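Local coordinates for antigen 43 (Escherichia coli, PDB 4KH3), which mediates the clumping of bacterial cells by self-association, in a Velcro-like manner, as an autotransporter of the AIDA type linked to aggregation and biofilms, at residues Gly180-Thr185 and Gly191-His196; Gln209-His212 and Thr216-Glu219; Ser256-Asn261 and Gly281-Val286; Leu320-Arg323 and Ala327-Thr330; Thr329-Gly334 and Lys355-Gly360. All blocks are in the same frame, centred on the assembly; numbering follows the deposited sequence.

Contact 1. Residues Gly180-Thr185 and Gly191-His196; sequences GMARDT and GDQTVH
The amide end of Gln193 reaches across from strand 192-195 and settles beside Ala182 and Thr185, with its nitrogen doing all the touching. Gln193 NE2 lies 3.9 Å from Ala182 CB and 3.7 Å from Thr185 OG1, the second distance too long for a direct bond between the two groups. What joins them is a water. It gives a proton to the carbonyl oxygen of Ala182, 2.9 Å from Ala182 O, and sits 2.6 Å from Thr185 OG1, while the N-H of Gln193 reaches it weakly at 3.4 Å from NE2. One water thus ties a backbone carbonyl, a hydroxyl and an amide together inside the protein. Thr185 and Gln193 come from opposite directions: Gln193 is extended, CG anti to the backbone N (chi1 170°), which carries the amide across the interior. Thr185 OG1 lies beside its own backbone N, on the side where the water sits. This is the interior of a right-handed parallel beta-helix, the pectate-lyase-like fold, where Ala182 and Thr185, on two faces joined at a corner, meet Gln193 coming from the next strand across the core. Gln193 is one rung of a pile of glutamines running from coil to coil: its OE1 accepts a hydrogen bond from Gln209 NE2 and its NE2 donates to Gln174 OE1, which fixes the rotation of the amide. Further out, Ala182 packs on Gln174 and Ile176 of strand 173-176. The chain turns its corner at Asp184, with a positive phi of 60°, and so swings Thr185 inward beside Ala182.

Contact 2. Residues Gln209-His212 and Thr216-Glu219; sequences QYVH and TATE
The methyl group of Ala217 rests against the ends of both Gln209 and Val211, and nearly all the close packing between 209-212 and 216-219 is gathered there. Its CB comes within 3.5 Å of Gln209 OE1, and lies 3.8 Å from Gln209 CD. Val211 supplies the apolar neighbour, with CG2 3.7 Å from Ala217 CB. The branches of this valine are shared out by its first torsion (chi1 -178°): CG1, anti to the backbone N, is left to approach the main chain, 4.0 Å from Thr216 N, while CG2 turns to the alanine. Gln209 is extended, and its polar end is held from two sides: its NE2 donates to Gln193 OE1 of the preceding coil, and its OE1 is hydrogen-bonded to Thr220 OG1, just beyond segment 216-219. The alanine therefore packs on an amide whose position is already set. The outer side of the contact is much looser. Thr216 and Thr218 point their side chains away from strand 209-211, and Thr216 takes part mainly through its backbone. Thr218 OG1 is hydrogen-bonded to His200 ND1 of the preceding coil, and the partly exposed ring of His212 meets that of His196. The two strand segments are 7.8 Å apart at their closest and run at 132° to each other, too far for backbone pairing; each instead pairs with strands of the coils before and after. Inward side chains packed across a corner, with polar ones turned outward, place the contact at a turn between two faces of a parallel beta-helix.

Contact 3. Residues Ser256-Asn261 and Gly281-Val286; sequences SDVTQN and GAFSVV
Val258 and Phe283 have their CA atoms 9.3 Å apart, so the backbones of 256-261 and 281-286 do not pair and the Phe283 side chain bridges the gap, with strand 273-278 lying between them, parallel to the first and antiparallel to the second. Phe283 carries the contact with the far end of its ring. CZ lies 4.2 Å from Val258 CG1 and 4.0 Å from Gln260 OE1, and CE2 approaches the carbonyl at 4.1 Å from Val258 O. Both Val258 and Gln260 cross the phenylalanine at about a right angle. The Gln260 amide is tilted by 59° from the ring plane and approaches it obliquely. In a parallel beta-helix such as this one, neighbouring strands of a face run parallel; here strand 281-286 is inserted antiparallel between 273-278 and 289-291, and its Phe283 points into the core. The ring also packs on Leu266 and Val274. Gln260 is extended, CG anti to the backbone N (chi1 171°), which sends its amide inward, where NE2 donates to the carbonyl oxygen of Val294 and leaves OE1 beside the ring. The neighbouring Ser284 hydrogen-bonds to a malonate ion, probably from the crystallisation liquor.

Contact 4. Residues Leu320-Arg323 and Ala327-Thr330; sequences LDIR and AATT
Ile322 and Leu320 close on Ala328 at a bend of the parallel beta-helix, where strand 319-322 gives way to strand 327-333 after a short turn. The axes of the strand segments are 8.0 Å apart and make an angle of 131°, so side chains fill the corner between them. Ile322 divides its two branches according to chi1 (-52°): CG1 lies anti to the carbonyl carbon and packs on the alanine, 3.9 Å from Ala328 CB, whereas CG2, anti to the backbone N, faces the main chain at 4.0 Å from Ala327 N. Leu320, two residues earlier on the same strand and on the same side, adds a longer contact through its CD2, 4.3 Å from Ala328 CB. Ala328 faces inward, while Ala327 directs its methyl away and contributes its backbone. The intervening Asp321 points to the other side of the strand, where Arg323 bends back to it, and this pair lies near the previous coil, with long, weak ion pairs to Arg300 and Asp302. The guanidinium grips side-on, with two of its nitrogens going to one oxygen from the same face of the carboxylate: Arg323 NE is 2.9 Å and Arg323 NH2 3.0 Å from Asp321 OD2, which stays within 5° of the guanidinium plane.

Contact 5. Residues Thr329-Gly334 and Lys355-Gly360; sequences TTVSMG and KAFSIG
Phe357 and Met333 are brought together by their torsions. The phenylalanine has CG between the backbone N and the carbonyl carbon (chi1 64°), which swings the ring toward segment 329-334 although its CB leaves the backbone pointing neither at that segment nor from it. Met333 has CG beside its backbone N (chi1 -58°) and is bent again at the two following bonds, so that CG, the methylene next to the sulfur, leads and not the sulfur itself. Met333 CG lies 3.9 Å from both Phe357 CZ and Phe357 CE1, approaching the ring obliquely, and the side chains cross at about a right angle. Val331, two residues earlier on the same strand, brings CG1 to the ring's edge, near its plane, 4.3 Å from Phe357 CZ. The backbones are well apart, Val331 CA and Phe357 CA being 9.3 Å from each other, because strand 346-350 lies between. Strand 356-360 is an antiparallel insertion in the parallel beta-helix, between 346-350 and 363-370. Phe357 also packs on Val347 and on Leu367 of strand 363-370. Aliphatic carbon against ring carbon is all that passes between the two segments, which implies cohesion by dispersion and burial of apolar surface, without directional bonding.

All five contacts lie in the one beta-helix. Contacts 1 to 4 follow one another along the chain, and contact 5 begins on the residues where contact 4 ends. Contacts 1 and 2 touch, their centres 7 Å apart, through neighbouring strands 192-195 and 208-211. The centre of contact 3 is about 17 Å from that of contact 2 and about 18 Å from that of contact 4. Contacts 4 and 5 share Thr329 and Thr330 on strand 327-333, with centres 9 Å apart, and Leu320 CD2 packs 3.9 Å from Val331 CG2. Contact 1 to contact 5 spans 41 Å, centre to centre. Coil-by-coil repetition, interrupted by antiparallel insertions at contacts 3 and 5, gives the elongated stalk probably suited to cell-cell association.

Contact 1. Residues Gly180-Thr185 and Gly191-His196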
# COMPACT_ATOMS: atom_id res chain seq x y z
N GLY A 180 -16.31 -3.42 -18.12
CA GLY A 180 -15.99 -2.03 -18.39
C GLY A 180 -14.55 -1.79 -18.84
O GLY A 180 -13.66 -2.63 -18.67
N MET A 181 -14.33 -0.60 -19.40
CA MET A 181 -12.99 -0.20 -19.78
C MET A 181 -12.71 1.29 -19.51
O MET A 181 -13.49 2.16 -19.89
CB MET A 181 -12.75 -0.61 -21.24
CG MET A 181 -12.55 0.51 -22.24
SD MET A 181 -10.82 0.99 -22.26
CE MET A 181 -10.09 -0.52 -21.65
N ALA A 182 -11.60 1.56 -18.83
CA ALA A 182 -11.20 2.95 -18.62
C ALA A 182 -9.90 3.27 -19.34
O ALA A 182 -8.88 2.64 -19.08
CB ALA A 182 -11.08 3.28 -17.16
N ARG A 183 -9.95 4.25 -20.23
CA ARG A 183 -8.75 4.66 -20.96
C ARG A 183 -8.32 6.08 -20.58
O ARG A 183 -9.16 7.00 -20.51
CB ARG A 183 -9.00 4.58 -22.46
CG ARG A 183 -7.75 4.33 -23.26
CD ARG A 183 -8.01 4.46 -24.75
NE ARG A 183 -9.35 4.00 -25.08
CZ ARG A 183 -9.66 2.73 -25.33
NH1 ARG A 183 -8.71 1.79 -25.29
NH2 ARG A 183 -10.91 2.41 -25.63
N ASP A 184 -7.02 6.24 -20.34
CA ASP A 184 -6.42 7.54 -20.00
C ASP A 184 -7.03 8.10 -18.73
O ASP A 184 -7.92 8.95 -18.77
CB ASP A 184 -6.55 8.56 -21.14
CG ASP A 184 -6.13 7.99 -22.50
OD1 ASP A 184 -5.11 7.27 -22.58
OD2 ASP A 184 -6.84 8.24 -23.50
N THR A 185 -6.55 7.63 -17.59
CA THR A 185 -7.10 8.04 -16.33
C THR A 185 -6.01 8.69 -15.50
O THR A 185 -4.93 8.12 -15.34
CB THR A 185 -7.68 6.83 -15.59
OG1 THR A 185 -8.69 6.23 -16.40
CG2 THR A 185 -8.30 7.23 -14.28
N GLY A 191 -7.40 9.76 -4.47
CA GLY A 191 -8.33 9.15 -5.41
C GLY A 191 -8.00 7.69 -5.68
O GLY A 191 -6.84 7.28 -5.58
N ASP A 192 -9.02 6.92 -6.04
CA ASP A 192 -8.93 5.48 -6.17
C ASP A 192 -9.59 5.05 -7.47
O ASP A 192 -10.63 5.59 -7.84
CB ASP A 192 -9.70 4.78 -5.04
CG ASP A 192 -9.23 5.17 -3.67
OD1 ASP A 192 -8.01 5.11 -3.41
OD2 ASP A 192 -10.08 5.52 -2.83
N GLN A 193 -9.01 4.04 -8.11
CA GLN A 193 -9.67 3.31 -9.17
C GLN A 193 -9.60 1.82 -8.84
O GLN A 193 -8.54 1.29 -8.50
CB GLN A 193 -8.98 3.58 -10.49
CG GLN A 193 -9.41 2.72 -11.64
CD GLN A 193 -8.48 2.90 -12.83
OE1 GLN A 193 -7.29 2.56 -12.76
NE2 GLN A 193 -9.00 3.45 -13.91
N THR A 194 -10.75 1.16 -8.91
CA THR A 194 -10.87 -0.25 -8.62
C THR A 194 -11.14 -0.90 -9.95
O THR A 194 -12.09 -0.53 -10.64
CB THR A 194 -12.08 -0.52 -7.71
OG1 THR A 194 -11.97 0.28 -6.53
CG2 THR A 194 -12.14 -1.98 -7.32
N VAL A 195 -10.32 -1.88 -10.31
CA VAL A 195 -10.41 -2.48 -11.63
C VAL A 195 -10.88 -3.94 -11.60
O VAL A 195 -10.13 -4.83 -11.23
CB VAL A 195 -9.04 -2.45 -12.33
CG1 VAL A 195 -9.14 -3.02 -13.73
CG2 VAL A 195 -8.49 -1.02 -12.35
N HIS A 196 -12.13 -4.17 -12.00
CA HIS A 196 -12.58 -5.54 -12.27
C HIS A 196 -12.50 -5.80 -13.76
O HIS A 196 -12.42 -6.96 -14.18
CB HIS A 196 -14.01 -5.75 -11.80
CG HIS A 196 -14.22 -5.42 -10.36
ND1 HIS A 196 -13.93 -6.31 -9.34
CD2 HIS A 196 -14.69 -4.30 -9.75
CE1 HIS A 196 -14.21 -5.75 -8.18
NE2 HIS A 196 -14.67 -4.53 -8.40
O HOH W 1 -7.51 3.99 -16.89

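Contact 2. Residues Gln209-His212 and Thr216-Glu219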
# COMPACT_ATOMS: atom_id res chain seq x y z
N GLN A 209 -4.48 2.64 -7.58
CA GLN A 209 -5.21 1.76 -8.47
C GLN A 209 -5.19 0.34 -7.91
O GLN A 209 -4.12 -0.23 -7.64
CB GLN A 209 -4.62 1.79 -9.87
CG GLN A 209 -5.28 0.79 -10.80
CD GLN A 209 -4.54 0.63 -12.11
OE1 GLN A 209 -3.41 0.13 -12.15
NE2 GLN A 209 -5.17 1.06 -13.19
N TYR A 210 -6.39 -0.22 -7.71
CA TYR A 210 -6.55 -1.57 -7.19
C TYR A 210 -7.09 -2.48 -8.28
O TYR A 210 -8.21 -2.31 -8.77
CB TYR A 210 -7.51 -1.60 -6.00
CG TYR A 210 -7.18 -0.60 -4.92
CD1 TYR A 210 -6.27 -0.90 -3.93
CD2 TYR A 210 -7.83 0.62 -4.86
CE1 TYR A 210 -5.98 -0.00 -2.92
CE2 TYR A 210 -7.55 1.53 -3.86
CZ TYR A 210 -6.62 1.22 -2.89
OH TYR A 210 -6.33 2.12 -1.88
N VAL A 211 -6.27 -3.45 -8.67
CA VAL A 211 -6.64 -4.39 -9.70
C VAL A 211 -7.10 -5.66 -9.02
O VAL A 211 -6.30 -6.38 -8.40
CB VAL A 211 -5.46 -4.69 -10.61
CG1 VAL A 211 -5.90 -5.63 -11.73
CG2 VAL A 211 -4.89 -3.37 -11.16
N HIS A 212 -8.40 -5.92 -9.13
CA HIS A 212 -9.00 -7.08 -8.50
C HIS A 212 -8.90 -8.32 -9.38
O HIS A 212 -8.49 -8.25 -10.54
CB HIS A 212 -10.45 -6.77 -8.13
CG HIS A 212 -10.58 -5.87 -6.95
ND1 HIS A 212 -11.30 -6.21 -5.82
CD2 HIS A 212 -10.07 -4.64 -6.71
CE1 HIS A 212 -11.23 -5.22 -4.95
NE2 HIS A 212 -10.49 -4.26 -5.46
N THR A 216 -7.59 -6.30 -15.34
CA THR A 216 -6.30 -6.10 -16.02
C THR A 216 -6.01 -4.61 -16.15
O THR A 216 -6.88 -3.83 -16.53
CB THR A 216 -6.29 -6.77 -17.42
OG1 THR A 216 -6.64 -8.15 -17.29
CG2 THR A 216 -4.91 -6.67 -18.08
N ALA A 217 -4.79 -4.22 -15.80
CA ALA A 217 -4.33 -2.85 -15.97
C ALA A 217 -3.10 -2.82 -16.88
O ALA A 217 -2.09 -3.48 -16.60
CB ALA A 217 -4.01 -2.22 -14.61
N THR A 218 -3.18 -2.05 -17.96
CA THR A 218 -2.05 -1.91 -18.87
C THR A 218 -1.53 -0.48 -18.87
O THR A 218 -2.31 0.47 -18.84
CB THR A 218 -2.42 -2.33 -20.30
OG1 THR A 218 -3.41 -1.45 -20.82
CG2 THR A 218 -2.96 -3.76 -20.31
N GLU A 219 -0.21 -0.33 -18.90
CA GLU A 219 0.43 0.98 -18.92
C GLU A 219 0.02 1.85 -17.74
O GLU A 219 -0.47 2.97 -17.92
CB GLU A 219 0.15 1.71 -20.24
CG GLU A 219 1.06 1.29 -21.39
CD GLU A 219 0.49 0.13 -22.18
OE1 GLU A 219 -0.73 -0.13 -22.07
OE2 GLU A 219 1.27 -0.52 -22.91

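Contact 3. Residues Ser256-Asn261 and Gly281-Val286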
# COMPACT_ATOMS: atom_id res chain seq x y z
N SER A 256 3.74 -8.06 -15.39
CA SER A 256 4.82 -8.26 -16.34
C SER A 256 5.22 -6.93 -16.98
O SER A 256 4.43 -5.97 -16.99
CB SER A 256 4.40 -9.25 -17.42
OG SER A 256 3.11 -8.95 -17.92
N ASP A 257 6.45 -6.88 -17.49
CA ASP A 257 7.00 -5.70 -18.14
C ASP A 257 6.99 -4.51 -17.20
O ASP A 257 6.62 -3.39 -17.57
CB ASP A 257 6.27 -5.40 -19.44
CG ASP A 257 6.64 -6.36 -20.55
OD1 ASP A 257 7.85 -6.63 -20.70
OD2 ASP A 257 5.74 -6.84 -21.26
N VAL A 258 7.39 -4.77 -15.97
CA VAL A 258 7.51 -3.73 -14.98
C VAL A 258 8.81 -3.01 -15.22
O VAL A 258 9.88 -3.61 -15.17
CB VAL A 258 7.50 -4.33 -13.57
CG1 VAL A 258 7.82 -3.26 -12.53
CG2 VAL A 258 6.15 -5.00 -13.29
N THR A 259 8.73 -1.71 -15.51
CA THR A 259 9.92 -0.88 -15.57
C THR A 259 10.04 -0.16 -14.25
O THR A 259 9.28 0.77 -13.97
CB THR A 259 9.86 0.13 -16.72
OG1 THR A 259 9.77 -0.57 -17.96
CG2 THR A 259 11.09 1.01 -16.71
N GLN A 260 10.97 -0.62 -13.44
CA GLN A 260 11.17 -0.07 -12.11
C GLN A 260 12.34 0.89 -12.14
O GLN A 260 13.50 0.46 -12.18
CB GLN A 260 11.42 -1.21 -11.11
CG GLN A 260 11.84 -0.76 -9.73
CD GLN A 260 12.03 -1.94 -8.79
OE1 GLN A 260 11.34 -2.95 -8.91
NE2 GLN A 260 12.98 -1.82 -7.87
N ASN A 261 12.04 2.19 -12.14
CA ASN A 261 13.08 3.22 -12.14
C ASN A 261 13.65 3.40 -10.76
O ASN A 261 13.08 2.90 -9.77
CB ASN A 261 12.55 4.55 -12.68
CG ASN A 261 12.21 4.47 -14.15
OD1 ASN A 261 12.90 3.80 -14.92
ND2 ASN A 261 11.14 5.14 -14.55
N GLY A 281 19.03 -4.10 -14.11
CA GLY A 281 18.79 -4.99 -15.24
C GLY A 281 17.53 -5.81 -15.06
O GLY A 281 16.65 -5.46 -14.27
N ALA A 282 17.44 -6.90 -15.80
CA ALA A 282 16.28 -7.79 -15.72
C ALA A 282 16.16 -8.35 -14.32
O ALA A 282 17.17 -8.55 -13.63
CB ALA A 282 16.40 -8.92 -16.72
N PHE A 283 14.93 -8.58 -13.89
CA PHE A 283 14.64 -9.19 -12.61
C PHE A 283 13.34 -9.94 -12.76
O PHE A 283 12.56 -9.65 -13.66
CB PHE A 283 14.52 -8.14 -11.49
CG PHE A 283 13.21 -7.39 -11.49
CD1 PHE A 283 12.12 -7.86 -10.77
CD2 PHE A 283 13.08 -6.20 -12.18
CE1 PHE A 283 10.92 -7.18 -10.77
CE2 PHE A 283 11.88 -5.50 -12.18
CZ PHE A 283 10.80 -5.99 -11.47
N SER A 284 13.11 -10.89 -11.87
CA SER A 284 11.92 -11.71 -11.94
C SER A 284 11.56 -12.31 -10.60
O SER A 284 12.42 -12.56 -9.76
CB SER A 284 12.12 -12.83 -12.95
OG SER A 284 13.28 -13.56 -12.63
N VAL A 285 10.27 -12.48 -10.39
CA VAL A 285 9.74 -13.30 -9.32
C VAL A 285 8.79 -14.22 -10.07
O VAL A 285 7.71 -13.80 -10.50
CB VAL A 285 8.96 -12.47 -8.29
CG1 VAL A 285 8.57 -13.35 -7.12
CG2 VAL A 285 9.80 -11.30 -7.79
N VAL A 286 9.24 -15.45 -10.25
CA VAL A 286 8.51 -16.43 -11.05
C VAL A 286 8.53 -17.81 -10.38
O VAL A 286 9.59 -18.31 -10.01
CB VAL A 286 9.14 -16.54 -12.46
CG1 VAL A 286 8.62 -17.75 -13.19
CG2 VAL A 286 8.86 -15.29 -13.25

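Contact 4. Residues Leu320-Arg323 and Ala327-Thr330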
# COMPACT_ATOMS: atom_id res chain seq x y z
N LEU A 320 14.00 -6.75 3.19
CA LEU A 320 14.00 -8.15 2.79
C LEU A 320 13.65 -9.02 3.98
O LEU A 320 14.31 -8.97 5.01
CB LEU A 320 15.36 -8.55 2.22
CG LEU A 320 15.49 -10.02 1.83
CD1 LEU A 320 14.44 -10.39 0.79
CD2 LEU A 320 16.90 -10.30 1.30
N ASP A 321 12.58 -9.79 3.84
CA ASP A 321 12.07 -10.62 4.92
C ASP A 321 12.14 -12.09 4.53
O ASP A 321 11.36 -12.56 3.71
CB ASP A 321 10.63 -10.21 5.26
CG ASP A 321 9.97 -11.12 6.30
OD1 ASP A 321 10.68 -11.93 6.93
OD2 ASP A 321 8.75 -11.01 6.50
N ILE A 322 13.09 -12.82 5.12
CA ILE A 322 13.22 -14.24 4.83
C ILE A 322 12.58 -15.08 5.92
O ILE A 322 13.06 -15.11 7.05
CB ILE A 322 14.67 -14.69 4.65
CG1 ILE A 322 15.38 -13.80 3.63
CG2 ILE A 322 14.71 -16.14 4.18
CD1 ILE A 322 16.30 -12.79 4.25
N ARG A 323 11.48 -15.73 5.58
CA ARG A 323 10.75 -16.56 6.52
C ARG A 323 11.54 -17.81 6.85
O ARG A 323 12.52 -18.15 6.19
CB ARG A 323 9.40 -16.96 5.95
CG ARG A 323 8.50 -15.79 5.63
CD ARG A 323 8.10 -15.05 6.88
NE ARG A 323 7.63 -13.70 6.57
CZ ARG A 323 6.44 -13.42 6.05
NH1 ARG A 323 5.56 -14.39 5.78
NH2 ARG A 323 6.11 -12.16 5.80
N ALA A 327 14.95 -19.07 1.50
CA ALA A 327 16.37 -18.90 1.19
C ALA A 327 16.60 -17.62 0.42
O ALA A 327 15.80 -17.26 -0.44
CB ALA A 327 16.87 -20.08 0.39
N ALA A 328 17.70 -16.94 0.74
CA ALA A 328 18.16 -15.82 -0.06
C ALA A 328 19.68 -15.81 -0.17
O ALA A 328 20.38 -15.76 0.85
CB ALA A 328 17.67 -14.50 0.53
N THR A 329 20.21 -15.85 -1.39
CA THR A 329 21.66 -15.76 -1.58
C THR A 329 22.11 -14.54 -2.38
O THR A 329 21.30 -13.90 -3.06
CB THR A 329 22.24 -17.03 -2.19
OG1 THR A 329 21.56 -17.32 -3.42
CG2 THR A 329 22.05 -18.20 -1.24
N THR A 330 23.40 -14.26 -2.31
CA THR A 330 23.97 -12.99 -2.75
C THR A 330 23.09 -11.79 -2.41
O THR A 330 22.86 -10.91 -3.24
CB THR A 330 24.34 -12.98 -4.24
OG1 THR A 330 23.18 -13.29 -5.04
CG2 THR A 330 25.44 -14.02 -4.51

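Contact 5. Residues Thr329-Gly334 and Lys355-Gly360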
# COMPACT_ATOMS: atom_id res chain seq x y z
N THR A 329 20.21 -15.85 -1.39
CA THR A 329 21.66 -15.76 -1.58
C THR A 329 22.11 -14.54 -2.38
O THR A 329 21.30 -13.90 -3.06
CB THR A 329 22.24 -17.03 -2.19
OG1 THR A 329 21.56 -17.32 -3.42
CG2 THR A 329 22.05 -18.20 -1.24
N THR A 330 23.40 -14.26 -2.31
CA THR A 330 23.97 -12.99 -2.75
C THR A 330 23.09 -11.79 -2.41
O THR A 330 22.86 -10.91 -3.24
CB THR A 330 24.34 -12.98 -4.24
OG1 THR A 330 23.18 -13.29 -5.04
CG2 THR A 330 25.44 -14.02 -4.51
N VAL A 331 22.57 -11.77 -1.18
CA VAL A 331 21.90 -10.60 -0.67
C VAL A 331 22.91 -9.46 -0.59
O VAL A 331 24.02 -9.63 -0.08
CB VAL A 331 21.32 -10.86 0.73
CG1 VAL A 331 20.69 -9.56 1.30
CG2 VAL A 331 20.31 -11.99 0.66
N SER A 332 22.55 -8.31 -1.11
CA SER A 332 23.47 -7.18 -1.08
C SER A 332 22.86 -6.07 -0.24
O SER A 332 22.03 -5.31 -0.71
CB SER A 332 23.76 -6.71 -2.50
OG SER A 332 24.79 -5.75 -2.51
N MET A 333 23.24 -6.03 1.04
CA MET A 333 22.74 -5.02 1.96
C MET A 333 23.41 -3.69 1.71
O MET A 333 24.64 -3.61 1.66
CB MET A 333 22.99 -5.44 3.40
CG MET A 333 22.37 -6.76 3.75
SD MET A 333 20.59 -6.72 3.49
CE MET A 333 20.12 -5.44 4.66
N GLY A 334 22.60 -2.64 1.54
CA GLY A 334 23.10 -1.29 1.40
C GLY A 334 22.71 -0.42 2.58
O GLY A 334 21.89 -0.82 3.43
N LYS A 355 31.58 -6.91 4.60
CA LYS A 355 31.80 -8.19 5.26
C LYS A 355 30.71 -9.19 4.91
O LYS A 355 29.55 -8.83 4.74
CB LYS A 355 31.86 -8.00 6.77
CG LYS A 355 33.01 -7.13 7.25
CD LYS A 355 32.95 -6.91 8.77
CE LYS A 355 34.08 -6.02 9.26
NZ LYS A 355 34.11 -5.95 10.76
N ALA A 356 31.08 -10.46 4.84
CA ALA A 356 30.15 -11.51 4.46
C ALA A 356 29.35 -11.92 5.67
O ALA A 356 29.84 -11.86 6.79
CB ALA A 356 30.89 -12.73 3.88
N PHE A 357 28.11 -12.33 5.44
CA PHE A 357 27.33 -12.90 6.53
C PHE A 357 26.56 -14.10 6.01
O PHE A 357 26.41 -14.28 4.80
CB PHE A 357 26.40 -11.86 7.14
CG PHE A 357 25.35 -11.37 6.20
CD1 PHE A 357 25.61 -10.33 5.33
CD2 PHE A 357 24.10 -11.96 6.17
CE1 PHE A 357 24.65 -9.88 4.45
CE2 PHE A 357 23.13 -11.51 5.29
CZ PHE A 357 23.41 -10.47 4.44
N SER A 358 26.06 -14.92 6.92
CA SER A 358 25.34 -16.11 6.49
C SER A 358 24.48 -16.70 7.58
O SER A 358 24.73 -16.50 8.77
CB SER A 358 26.31 -17.18 5.98
OG SER A 358 27.07 -17.72 7.05
N ILE A 359 23.45 -17.41 7.14
CA ILE A 359 22.63 -18.21 8.01
C ILE A 359 22.45 -19.51 7.24
O ILE A 359 22.27 -19.47 6.03
CB ILE A 359 21.26 -17.57 8.24
CG1 ILE A 359 21.42 -16.09 8.61
CG2 ILE A 359 20.48 -18.32 9.33
CD1 ILE A 359 20.12 -15.41 8.96
N GLY A 360 22.51 -20.64 7.92
CA GLY A 360 22.42 -21.93 7.27
C GLY A 360 22.60 -23.08 8.24
O GLY A 360 23.50 -23.05 9.08